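PDB 3MYF: sensor protein from Shewanella sp. W3-18-1, which probably relays phosphoryl groups in a multistep phosphorelay as the HPt domain of a hybrid sensor histidine kinase. Local coordinates for residues E24-L29 with C64-P69; S32-V37 with K104-V109; E38-A43 with A50-T55; Q72-E77 with I95-D100. All coordinates share one frame; numbering follows the deposited sequence. Where two conformers were deposited one is given.

Interaction 1. Residues E24-L29 with C64-P69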
loop_
_atom_site.group_PDB
_atom_site.type_symbol
_atom_site.label_atom_id
_atom_site.label_comp_id
_atom_site.label_asym_id
_atom_site.label_seq_id
_atom_site.Cartn_x
_atom_site.Cartn_y
_atom_site.Cartn_z
ATOM N N GLU A 24 0.284 -1.370 -10.239
ATOM C CA GLU A 24 -0.058 -0.451 -9.149
ATOM C C GLU A 24 -0.002 -1.163 -7.803
ATOM O O GLU A 24 0.506 -0.604 -6.830
ATOM C CB GLU A 24 -1.415 0.231 -9.370
ATOM C CG GLU A 24 -1.872 1.155 -8.233
ATOM C CD GLU A 24 -0.856 2.237 -7.826
ATOM O OE1 GLU A 24 -0.115 2.765 -8.684
ATOM O OE2 GLU A 24 -0.812 2.581 -6.634
HETATM N N MSE A 25 -0.507 -2.395 -7.762
HETATM C CA MSE A 25 -0.419 -3.236 -6.565
HETATM C C MSE A 25 1.030 -3.465 -6.172
HETATM O O MSE A 25 1.369 -3.426 -4.995
HETATM C CB MSE A 25 -1.095 -4.594 -6.783
HETATM C CG MSE A 25 -2.477 -4.505 -7.359
HETATM SE SE MSE A 25 -3.749 -5.484 -6.299
HETATM C CE MSE A 25 -3.427 -4.536 -4.632
ATOM N N LEU A 26 1.884 -3.686 -7.169
ATOM C CA LEU A 26 3.295 -3.919 -6.899
ATOM C C LEU A 26 3.938 -2.631 -6.378
ATOM O O LEU A 26 4.782 -2.682 -5.473
ATOM C CB LEU A 26 4.012 -4.459 -8.142
ATOM C CG LEU A 26 3.740 -5.934 -8.492
ATOM C CD1 LEU A 26 4.461 -6.332 -9.768
ATOM C CD2 LEU A 26 4.095 -6.893 -7.345
ATOM N N LYS A 27 3.493 -1.493 -6.913
ATOM C CA LYS A 27 3.941 -0.178 -6.413
ATOM C C LYS A 27 3.568 -0.002 -4.931
ATOM O O LYS A 27 4.407 0.415 -4.127
ATOM C CB LYS A 27 3.381 0.973 -7.251
ATOM C CG LYS A 27 4.115 1.248 -8.568
ATOM C CD LYS A 27 3.391 2.275 -9.416
ATOM C CE LYS A 27 4.154 2.564 -10.724
ATOM N NZ LYS A 27 3.414 3.470 -11.646
HETATM N N MSE A 28 2.322 -0.346 -4.589
HETATM C CA MSE A 28 1.810 -0.166 -3.231
HETATM C C MSE A 28 2.529 -1.089 -2.258
HETATM O O MSE A 28 2.836 -0.694 -1.137
HETATM C CB MSE A 28 0.295 -0.398 -3.170
HETATM C CG MSE A 28 -0.543 0.560 -4.030
HETATM SE SE MSE A 28 -2.445 0.459 -3.618
HETATM C CE MSE A 28 -3.223 1.034 -5.287
ATOM N N LEU A 29 2.795 -2.321 -2.692
ATOM C CA LEU A 29 3.540 -3.261 -1.858
ATOM C C LEU A 29 4.950 -2.732 -1.576
ATOM O O LEU A 29 5.359 -2.669 -0.419
ATOM C CB LEU A 29 3.598 -4.642 -2.521
ATOM C CG LEU A 29 4.390 -5.743 -1.818
ATOM C CD1 LEU A 29 3.672 -6.070 -0.506
ATOM C CD2 LEU A 29 4.486 -6.969 -2.668
ATOM N N CYS A 64 -1.350 -11.993 -1.376
ATOM C CA CYS A 64 -2.314 -12.776 -2.148
ATOM C C CYS A 64 -2.565 -12.171 -3.535
ATOM O O CYS A 64 -3.147 -12.828 -4.391
ATOM C CB CYS A 64 -3.648 -12.936 -1.391
ATOM S SG CYS A 64 -3.597 -13.963 0.130
ATOM N N TYR A 65 -2.121 -10.929 -3.748
ATOM C CA TYR A 65 -2.382 -10.211 -4.993
ATOM C C TYR A 65 -1.127 -9.660 -5.684
ATOM O O TYR A 65 -1.234 -8.998 -6.714
ATOM C CB TYR A 65 -3.437 -9.106 -4.763
ATOM C CG TYR A 65 -4.777 -9.675 -4.340
ATOM C CD1 TYR A 65 -5.734 -10.025 -5.290
ATOM C CD2 TYR A 65 -5.068 -9.911 -2.993
ATOM C CE1 TYR A 65 -6.951 -10.578 -4.915
ATOM C CE2 TYR A 65 -6.281 -10.460 -2.605
ATOM C CZ TYR A 65 -7.219 -10.788 -3.573
ATOM O OH TYR A 65 -8.424 -11.341 -3.200
ATOM N N CYS A 66 0.053 -9.963 -5.153
ATOM C CA CYS A 66 1.299 -9.470 -5.759
ATOM C C CYS A 66 2.220 -10.535 -6.335
ATOM O O CYS A 66 3.379 -10.249 -6.610
ATOM C CB CYS A 66 2.072 -8.616 -4.759
ATOM S SG CYS A 66 1.141 -7.196 -4.259
ATOM N N GLY A 67 1.702 -11.752 -6.505
ATOM C CA GLY A 67 2.441 -12.861 -7.116
ATOM C C GLY A 67 3.750 -13.167 -6.414
ATOM O O GLY A 67 4.811 -13.235 -7.046
ATOM N N VAL A 68 3.664 -13.330 -5.097
ATOM C CA VAL A 68 4.823 -13.576 -4.255
ATOM C C VAL A 68 4.618 -14.874 -3.463
ATOM O O VAL A 68 4.267 -14.849 -2.263
ATOM C CB VAL A 68 5.155 -12.352 -3.334
ATOM C CG1 VAL A 68 5.850 -11.243 -4.135
ATOM C CG2 VAL A 68 3.896 -11.812 -2.671
ATOM N N PRO A 69 4.835 -16.025 -4.129
ATOM C CA PRO A 69 4.404 -17.288 -3.523
ATOM C C PRO A 69 5.049 -17.617 -2.171
ATOM O O PRO A 69 4.355 -18.087 -1.277
ATOM C CB PRO A 69 4.779 -18.343 -4.581
ATOM C CG PRO A 69 4.785 -17.561 -5.880
ATOM C CD PRO A 69 5.359 -16.224 -5.496
#
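C66 packs against L26 and L29 where the loop joining helices 49-63 and 69-83 of the HPt four-helix bundle meets the early turns of helix 19-46. One small side chain, that of C66, makes most of the loop's contact with this helix segment. On the tight side, C66 CB fits against two leucine methyls, 3.6 Å from L29 CD2 and 3.7 Å from L26 CD2. L29 has its CG anti to the backbone N (chi1 177°), which sends CD2 across to the cysteine; the same methyl also touches the C66 sulfur. L26 CD2 also comes within 3.5 Å of C66 O, and the L26 side chain meets W8 and C11 of helix 8-14. Beyond C66 the backbone turns through G67, at positive phi, and V68 then takes the N-cap position of helix 69-83.

The other side is looser. Y65 is partly exposed, and the second subunit approaches here, with its M28 packing on M25 and its N20 on Y65. The side chains of selenomethionine M25 and Y65 run alongside each other in the same direction, and their closest approach is 3.9 Å, from M25 SE to Y65 CB.

Interaction 2. Residues S32-V37 with K104-V109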
loop_
_atom_site.group_PDB
_atom_site.type_symbol
_atom_site.label_atom_id
_atom_site.label_comp_id
_atom_site.label_asym_id
_atom_site.label_seq_id
_atom_site.Cartn_x
_atom_site.Cartn_y
_atom_site.Cartn_z
ATOM N N SER A 32 5.307 0.081 0.877
ATOM C CA SER A 32 4.983 -0.347 2.248
ATOM C C SER A 32 6.030 -1.292 2.857
ATOM O O SER A 32 6.072 -1.470 4.064
ATOM C CB SER A 32 3.622 -1.041 2.262
ATOM O OG SER A 32 3.731 -2.351 1.711
ATOM N N LEU A 33 6.880 -1.887 2.027
ATOM C CA LEU A 33 7.786 -2.935 2.523
ATOM C C LEU A 33 8.880 -2.469 3.514
ATOM O O LEU A 33 9.154 -3.182 4.476
ATOM C CB LEU A 33 8.382 -3.753 1.371
ATOM C CG LEU A 33 7.520 -4.900 0.844
ATOM C CD1 LEU A 33 8.187 -5.539 -0.375
ATOM C CD2 LEU A 33 7.314 -5.939 1.941
ATOM N N PRO A 34 9.508 -1.287 3.298
ATOM C CA PRO A 34 10.543 -0.965 4.287
ATOM C C PRO A 34 9.996 -0.834 5.725
ATOM O O PRO A 34 10.640 -1.345 6.658
ATOM C CB PRO A 34 11.143 0.339 3.751
ATOM C CG PRO A 34 10.940 0.210 2.255
ATOM C CD PRO A 34 9.559 -0.350 2.156
ATOM N N GLU A 35 8.814 -0.218 5.874
ATOM C CA GLU A 35 8.144 -0.105 7.179
ATOM C C GLU A 35 7.712 -1.464 7.743
ATOM O O GLU A 35 7.813 -1.701 8.953
ATOM C CB GLU A 35 6.946 0.856 7.092
ATOM C CG GLU A 35 6.036 0.889 8.316
ATOM C CD GLU A 35 6.614 1.675 9.479
ATOM O OE1 GLU A 35 7.832 1.963 9.465
ATOM O OE2 GLU A 35 5.844 2.005 10.409
ATOM N N THR A 36 7.218 -2.347 6.880
ATOM C CA THR A 36 6.844 -3.699 7.285
ATOM C C THR A 36 8.044 -4.473 7.824
ATOM O O THR A 36 7.947 -5.119 8.893
ATOM C CB THR A 36 6.191 -4.464 6.123
ATOM O OG1 THR A 36 4.931 -3.854 5.813
ATOM C CG2 THR A 36 5.956 -5.940 6.499
ATOM N N VAL A 37 9.160 -4.411 7.096
ATOM C CA VAL A 37 10.402 -5.079 7.517
ATOM C C VAL A 37 10.863 -4.572 8.910
ATOM O O VAL A 37 11.179 -5.385 9.785
ATOM C CB VAL A 37 11.532 -4.896 6.453
ATOM C CG1 VAL A 37 12.912 -5.263 7.013
ATOM C CG2 VAL A 37 11.236 -5.715 5.179
ATOM N N LYS A 104 14.610 -10.099 -0.893
ATOM C CA LYS A 104 14.570 -10.560 -2.296
ATOM C C LYS A 104 13.360 -10.011 -3.058
ATOM O O LYS A 104 13.435 -9.757 -4.267
ATOM C CB LYS A 104 14.559 -12.089 -2.374
ATOM C CG LYS A 104 15.800 -12.771 -1.808
ATOM C CD LYS A 104 15.524 -14.249 -1.565
ATOM C CE LYS A 104 16.744 -14.943 -1.012
ATOM N NZ LYS A 104 16.407 -16.302 -0.525
ATOM N N VAL A 105 12.240 -9.874 -2.364
ATOM C CA VAL A 105 11.004 -9.325 -2.960
ATOM C C VAL A 105 11.182 -7.843 -3.305
ATOM O O VAL A 105 10.763 -7.404 -4.388
ATOM C CB VAL A 105 9.753 -9.545 -2.037
ATOM C CG1 VAL A 105 8.545 -8.697 -2.497
ATOM C CG2 VAL A 105 9.353 -11.030 -2.019
ATOM N N GLU A 106 11.810 -7.086 -2.403
ATOM C CA GLU A 106 12.100 -5.660 -2.644
ATOM C C GLU A 106 12.945 -5.501 -3.903
ATOM O O GLU A 106 12.692 -4.615 -4.733
ATOM C CB GLU A 106 12.817 -5.019 -1.452
ATOM C CG GLU A 106 11.915 -4.741 -0.247
ATOM C CD GLU A 106 12.679 -4.296 0.997
ATOM O OE1 GLU A 106 13.907 -4.524 1.056
ATOM O OE2 GLU A 106 12.044 -3.734 1.931
ATOM N N SER A 107 13.961 -6.348 -4.038
ATOM C CA SER A 107 14.827 -6.289 -5.215
ATOM C C SER A 107 14.064 -6.681 -6.482
ATOM O O SER A 107 14.196 -6.030 -7.529
ATOM C CB SER A 107 16.058 -7.182 -5.038
ATOM O OG SER A 107 16.657 -7.421 -6.314
ATOM N N ALA A 108 13.272 -7.748 -6.387
ATOM C CA ALA A 108 12.563 -8.288 -7.549
ATOM C C ALA A 108 11.532 -7.302 -8.076
ATOM O O ALA A 108 11.425 -7.098 -9.290
ATOM C CB ALA A 108 11.907 -9.601 -7.209
ATOM N N VAL A 109 10.786 -6.681 -7.161
ATOM C CA VAL A 109 9.764 -5.705 -7.549
ATOM C C VAL A 109 10.398 -4.442 -8.141
ATOM O O VAL A 109 9.951 -3.955 -9.194
ATOM C CB VAL A 109 8.801 -5.355 -6.383
ATOM C CG1 VAL A 109 7.764 -4.325 -6.824
ATOM C CG2 VAL A 109 8.101 -6.603 -5.859
#
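Around L33 and E106, two helical segments of the HPt four-helix bundle run almost exactly antiparallel, at 173° with their axes 10.9 Å apart, pairing helix 19-46 with helix 92-116. The first is kinked at P34: neither the proline N, which carries no hydrogen, nor the N of E35 bonds to the preceding turn, and the helical pattern resumes with T36 N to S32 O.

At this wide spacing the side chains have to bridge the gap, and E106 takes part in three of the four residue pairs, an example of a long acidic residue serving an interface through its hydrocarbon part. Its CG is anti to its own carbonyl carbon (chi1 -75°), and the chain beyond is extended, so the residue reaches over L33 toward the kink. The methylene CG rests 3.8 Å from L33 CD1. E106 OE2 lies alongside the kink, 3.7 Å from L33 CB and 4.1 Å from P34 CG, with P34 at the exposed margin.

On the more buried side, L33 turns toward V105 and also packs on L102, which V37 touches as well. The L33 and V105 side chains cross at about a right angle, and L33 CD1 meets V105 CG1 at 3.8 Å. One turn after L33, V37 CG2 comes to 3.9 Å from E106 OE2.

Interaction 3. Residues E38-A43 with A50-T55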
loop_
_atom_site.group_PDB
_atom_site.type_symbol
_atom_site.label_atom_id
_atom_site.label_comp_id
_atom_site.label_asym_id
_atom_site.label_seq_id
_atom_site.Cartn_x
_atom_site.Cartn_y
_atom_site.Cartn_z
ATOM N N GLU A 38 10.901 -3.245 9.104
ATOM C CA GLU A 38 11.270 -2.646 10.406
ATOM C C GLU A 38 10.349 -3.077 11.556
ATOM O O GLU A 38 10.823 -3.379 12.662
ATOM C CB GLU A 38 11.341 -1.098 10.326
ATOM N N LYS A 39 9.043 -3.080 11.305
ATOM C CA LYS A 39 8.079 -3.534 12.300
ATOM C C LYS A 39 8.263 -5.017 12.652
ATOM O O LYS A 39 8.147 -5.393 13.819
ATOM C CB LYS A 39 6.634 -3.259 11.847
ATOM C CG LYS A 39 6.234 -1.777 11.834
ATOM C CD LYS A 39 4.723 -1.567 12.041
ATOM C CE LYS A 39 3.879 -2.114 10.892
ATOM N NZ LYS A 39 3.244 -1.040 10.066
ATOM N N ILE A 40 8.534 -5.859 11.654
ATOM C CA ILE A 40 8.789 -7.290 11.911
ATOM C C ILE A 40 10.083 -7.466 12.714
ATOM O O ILE A 40 10.106 -8.193 13.720
ATOM C CB ILE A 40 8.835 -8.109 10.602
ATOM C CG1 ILE A 40 7.457 -8.114 9.919
ATOM C CG2 ILE A 40 9.309 -9.520 10.840
ATOM C CD1 ILE A 40 7.471 -8.629 8.444
ATOM N N GLN A 41 11.151 -6.787 12.288
ATOM C CA GLN A 41 12.436 -6.896 12.976
ATOM C C GLN A 41 12.315 -6.482 14.441
ATOM O O GLN A 41 12.889 -7.123 15.320
ATOM C CB GLN A 41 13.488 -6.012 12.324
ATOM C CG GLN A 41 14.018 -6.503 10.990
ATOM C CD GLN A 41 14.812 -5.434 10.257
ATOM O OE1 GLN A 41 14.577 -4.231 10.423
ATOM N NE2 GLN A 41 15.748 -5.873 9.420
ATOM N N THR A 42 11.580 -5.396 14.684
ATOM C CA THR A 42 11.447 -4.831 16.025
ATOM C C THR A 42 10.606 -5.747 16.902
ATOM O O THR A 42 10.985 -6.031 18.041
ATOM C CB THR A 42 10.848 -3.416 15.986
ATOM O OG1 THR A 42 11.666 -2.588 15.152
ATOM C CG2 THR A 42 10.801 -2.787 17.376
ATOM N N ALA A 43 9.482 -6.220 16.361
ATOM C CA ALA A 43 8.612 -7.150 17.095
ATOM C C ALA A 43 9.335 -8.455 17.468
ATOM O O ALA A 43 9.140 -8.996 18.564
ATOM C CB ALA A 43 7.323 -7.425 16.311
ATOM N N ALA A 50 1.311 -8.876 19.649
ATOM C CA ALA A 50 0.238 -8.139 18.942
ATOM C C ALA A 50 0.714 -7.396 17.679
ATOM O O ALA A 50 0.049 -7.415 16.648
ATOM C CB ALA A 50 -0.444 -7.135 19.885
ATOM N N THR A 51 1.834 -6.692 17.800
ATOM C CA THR A 51 2.409 -5.959 16.664
ATOM C C THR A 51 2.802 -6.915 15.530
ATOM O O THR A 51 2.575 -6.624 14.331
ATOM C CB THR A 51 3.640 -5.175 17.087
ATOM O OG1 THR A 51 3.261 -4.194 18.065
ATOM C CG2 THR A 51 4.267 -4.484 15.883
HETATM N N MSE A 52 3.413 -8.040 15.902
HETATM C CA MSE A 52 3.788 -9.058 14.921
HETATM C C MSE A 52 2.564 -9.554 14.150
HETATM O O MSE A 52 2.580 -9.600 12.921
HETATM C CB MSE A 52 4.535 -10.232 15.570
HETATM C CG MSE A 52 5.063 -11.244 14.568
HETATM SE SE MSE A 52 6.414 -10.499 13.361
HETATM C CE MSE A 52 7.987 -10.612 14.557
ATOM N N LEU A 53 1.507 -9.911 14.869
ATOM C CA LEU A 53 0.263 -10.372 14.239
ATOM C C LEU A 53 -0.335 -9.344 13.283
ATOM O O LEU A 53 -0.600 -9.667 12.115
ATOM C CB LEU A 53 -0.781 -10.777 15.283
ATOM C CG LEU A 53 -2.183 -11.231 14.813
ATOM C CD1 LEU A 53 -2.168 -12.265 13.660
ATOM C CD2 LEU A 53 -2.954 -11.824 15.992
ATOM N N SER A 54 -0.544 -8.121 13.761
ATOM C CA SER A 54 -1.139 -7.081 12.927
ATOM C C SER A 54 -0.341 -6.869 11.649
ATOM O O SER A 54 -0.919 -6.782 10.563
ATOM C CB SER A 54 -1.260 -5.759 13.680
ATOM O OG SER A 54 -1.613 -4.717 12.789
ATOM N N THR A 55 0.985 -6.789 11.777
ATOM C CA THR A 55 1.770 -6.487 10.589
ATOM C C THR A 55 1.866 -7.662 9.607
ATOM O O THR A 55 1.882 -7.447 8.383
ATOM C CB THR A 55 3.138 -5.728 10.838
ATOM O OG1 THR A 55 4.260 -6.454 10.303
ATOM C CG2 THR A 55 3.356 -5.306 12.297
#
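The helical segments carrying A43 and M52 form part of an antiparallel alpha-alpha hairpin, inclined at 152° with axes 9.0 Å apart, in which the end of helix 19-46 folds back on the start of helix 49-63 within the HPt bundle. The backbones are closer toward the turn, where the CA atoms of A43 and M52 stand 5.6 Å apart, than at K39 and T55, where they are 7.2 Å apart. The small side chain of A43 is consistent with this close approach.

Selenomethionine M52 packs between the two helices. Its CG is anti to the backbone N (chi1 -174°), and bends at the next two torsions fold the terminal methyl back to the partner helix. M52 CE thereby lies 3.7 Å from A43 CB, and it sits 3.3 Å from I40 O. The M52 side chain crosses that of I40 at about a right angle, and both touch I95 of helix 92-116.

K39, at the edge of the contact, runs toward buried T55, but the placing of the T55 methyl is doubtful. T51 turns its methyl toward A43, while its hydroxyl is hydrogen-bonded to D48 in the turn; T51 CG2 remains 4.3 Å from A43 CB.

Interaction 4. Residues Q72-E77 with I95-D100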
loop_
_atom_site.group_PDB
_atom_site.type_symbol
_atom_site.label_atom_id
_atom_site.label_comp_id
_atom_site.label_asym_id
_atom_site.label_seq_id
_atom_site.Cartn_x
_atom_site.Cartn_y
_atom_site.Cartn_z
ATOM N N GLN A 72 3.705 -15.367 0.532
ATOM C CA GLN A 72 2.343 -15.756 0.841
ATOM C C GLN A 72 2.310 -16.938 1.806
ATOM O O GLN A 72 1.574 -16.905 2.793
ATOM C CB GLN A 72 1.545 -16.085 -0.426
ATOM C CG GLN A 72 0.073 -16.404 -0.146
ATOM C CD GLN A 72 -0.663 -16.964 -1.354
ATOM O OE1 GLN A 72 -0.158 -17.839 -2.062
ATOM N NE2 GLN A 72 -1.876 -16.477 -1.579
ATOM N N ARG A 73 3.121 -17.957 1.513
ATOM C CA ARG A 73 3.182 -19.166 2.317
ATOM C C ARG A 73 3.686 -18.856 3.720
ATOM O O ARG A 73 3.093 -19.284 4.724
ATOM C CB ARG A 73 4.102 -20.193 1.664
ATOM C CG ARG A 73 4.404 -21.399 2.558
ATOM C CD ARG A 73 5.180 -22.439 1.817
ATOM N NE ARG A 73 6.548 -22.028 1.531
ATOM C CZ ARG A 73 7.544 -22.057 2.412
ATOM N NH1 ARG A 73 8.759 -21.684 2.044
ATOM N NH2 ARG A 73 7.323 -22.443 3.661
ATOM N N LEU A 74 4.794 -18.124 3.781
ATOM C CA LEU A 74 5.411 -17.793 5.075
ATOM C C LEU A 74 4.452 -16.977 5.931
ATOM O O LEU A 74 4.305 -17.259 7.138
ATOM C CB LEU A 74 6.759 -17.083 4.873
ATOM C CG LEU A 74 7.895 -18.004 4.333
ATOM C CD1 LEU A 74 9.140 -17.199 4.046
ATOM C CD2 LEU A 74 8.260 -19.171 5.275
ATOM N N CYS A 75 3.771 -16.002 5.318
ATOM C CA CYS A 75 2.771 -15.199 6.050
ATOM C C CYS A 75 1.615 -16.067 6.541
ATOM O O CYS A 75 1.146 -15.883 7.655
ATOM C CB CYS A 75 2.247 -14.020 5.222
ATOM S SG CYS A 75 3.435 -12.689 5.037
ATOM N N GLN A 76 1.186 -17.026 5.720
ATOM C CA GLN A 76 0.119 -17.941 6.124
ATOM C C GLN A 76 0.518 -18.770 7.367
ATOM O O GLN A 76 -0.254 -18.832 8.320
ATOM C CB GLN A 76 -0.301 -18.857 4.967
ATOM C CG GLN A 76 -1.633 -19.584 5.167
ATOM C CD GLN A 76 -1.552 -20.788 6.102
ATOM O OE1 GLN A 76 -0.528 -21.491 6.173
ATOM N NE2 GLN A 76 -2.648 -21.043 6.822
ATOM N N GLU A 77 1.701 -19.395 7.336
ATOM C CA GLU A 77 2.188 -20.231 8.458
ATOM C C GLU A 77 2.325 -19.390 9.734
ATOM O O GLU A 77 1.890 -19.806 10.825
ATOM C CB GLU A 77 3.565 -20.816 8.139
ATOM C CG GLU A 77 3.669 -21.799 6.978
ATOM C CD GLU A 77 5.122 -22.010 6.559
ATOM O OE1 GLU A 77 5.362 -22.817 5.644
ATOM O OE2 GLU A 77 6.030 -21.347 7.139
ATOM N N ILE A 95 10.114 -16.479 10.821
ATOM C CA ILE A 95 10.160 -15.017 10.712
ATOM C C ILE A 95 11.463 -14.570 10.060
ATOM O O ILE A 95 11.465 -13.670 9.187
ATOM C CB ILE A 95 9.924 -14.336 12.077
ATOM C CG1 ILE A 95 8.469 -14.559 12.501
ATOM C CG2 ILE A 95 10.285 -12.849 12.008
ATOM C CD1 ILE A 95 8.213 -14.334 14.010
ATOM N N LEU A 96 12.566 -15.218 10.440
ATOM C CA LEU A 96 13.874 -14.922 9.837
ATOM C C LEU A 96 13.874 -15.257 8.347
ATOM O O LEU A 96 14.443 -14.515 7.520
ATOM C CB LEU A 96 15.025 -15.656 10.559
ATOM C CG LEU A 96 15.480 -15.157 11.944
ATOM C CD1 LEU A 96 16.531 -16.084 12.573
ATOM C CD2 LEU A 96 16.007 -13.712 11.923
ATOM N N GLU A 97 13.252 -16.387 8.010
ATOM C CA GLU A 97 13.118 -16.792 6.625
ATOM C C GLU A 97 12.264 -15.764 5.880
ATOM O O GLU A 97 12.540 -15.444 4.720
ATOM C CB GLU A 97 12.454 -18.151 6.532
ATOM C CG GLU A 97 12.524 -18.765 5.146
ATOM C CD GLU A 97 11.854 -20.123 5.090
ATOM O OE1 GLU A 97 11.508 -20.659 6.183
ATOM O OE2 GLU A 97 11.691 -20.652 3.964
ATOM N N LEU A 98 11.214 -15.282 6.534
ATOM C CA LEU A 98 10.365 -14.265 5.908
ATOM C C LEU A 98 11.119 -12.966 5.653
ATOM O O LEU A 98 10.996 -12.368 4.559
ATOM C CB LEU A 98 9.102 -13.988 6.707
ATOM C CG LEU A 98 8.233 -12.835 6.163
ATOM C CD1 LEU A 98 7.554 -13.178 4.821
ATOM C CD2 LEU A 98 7.204 -12.487 7.221
ATOM N N LEU A 99 11.900 -12.523 6.640
ATOM C CA LEU A 99 12.681 -11.283 6.464
ATOM C C LEU A 99 13.638 -11.398 5.294
ATOM O O LEU A 99 13.747 -10.475 4.482
ATOM C CB LEU A 99 13.457 -10.938 7.739
ATOM C CG LEU A 99 12.592 -10.398 8.876
ATOM C CD1 LEU A 99 13.397 -10.374 10.186
ATOM C CD2 LEU A 99 12.058 -9.017 8.528
ATOM N N ASP A 100 14.333 -12.530 5.203
ATOM C CA ASP A 100 15.259 -12.771 4.096
ATOM C C ASP A 100 14.509 -12.716 2.754
ATOM O O ASP A 100 15.004 -12.137 1.771
ATOM C CB ASP A 100 15.949 -14.135 4.261
ATOM C CG ASP A 100 16.934 -14.421 3.159
ATOM O OD1 ASP A 100 16.614 -15.230 2.265
ATOM O OD2 ASP A 100 18.025 -13.828 3.171
HETATM O O HOH W 1 10.003 -22.544 4.210
HETATM O O HOH W 2 9.197 -22.302 6.629
#
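L74 meets both E97 and L98 where helices 69-83 and 92-116 pack antiparallel in the HPt four-helix bundle, a case of an apolar seam bordered by charged residues. The axes of the two segments come within 9.9 Å of each other.

The van der Waals contacts centre on L74. Its CD1 presses on the backbone of the opposite helix, 3.7 Å from L98 CA, while CD2 lies against the E97 carboxylate group. With CG anti to its backbone N (chi1 175°), L98 extends its CD1 to 4.0 Å from L74 CB and near the C75 sulfur.

The ionic contacts join R73, E77 and E97 in a network at the exposed margin. Within its own helix, R73 NH2 donates to E77 OE1 at 2.8 Å, on the syn side of the carboxylate; E77 OE1 lies close to the guanidinium plane, but the donor stands 30° out of the E77 carboxylate plane. Across the helices the salt bridge is long, 3.7 Å from R73 NH1 to E97 OE2, with the two flat groups turned 54° apart. R73 was modelled in two conformers, so these details hold for one of them.

Water spans the remaining gap. One molecule accepts from R73 NH1 and donates to E97 OE2; a second donates to E97 OE1 at 2.9 Å and, weakly, to E77 OE2.

Inward from this polar border the seam runs into the bundle: C75 touches L59 and L98 touches I56, both on helix 49-63, while the far side of helix 92-116 turns I95 and L99 toward I40 of helix 19-46.

Overall arrangement
Helix 19-46 enters three of the four contacts in turn. Residues 24-29 open interaction 1, which closes at the loop 64-69; residues 32-37 open interaction 2, which closes only at 104-109, so the two loops cross along the chain. Interaction 3 closes the shortest loop, a hairpin between 38-43 and 50-55 nested inside both. Interaction 4 follows interactions 1 and 3 in series and is nested within interaction 2. In space, interactions 1 and 3 lie on opposite sides of the chain's centre, about 20 Å apart between centres, whereas interactions 3 and 4 touch through I40 with I95 and L99. Together they tie helices 19-46, 49-63, 69-83 and 92-116.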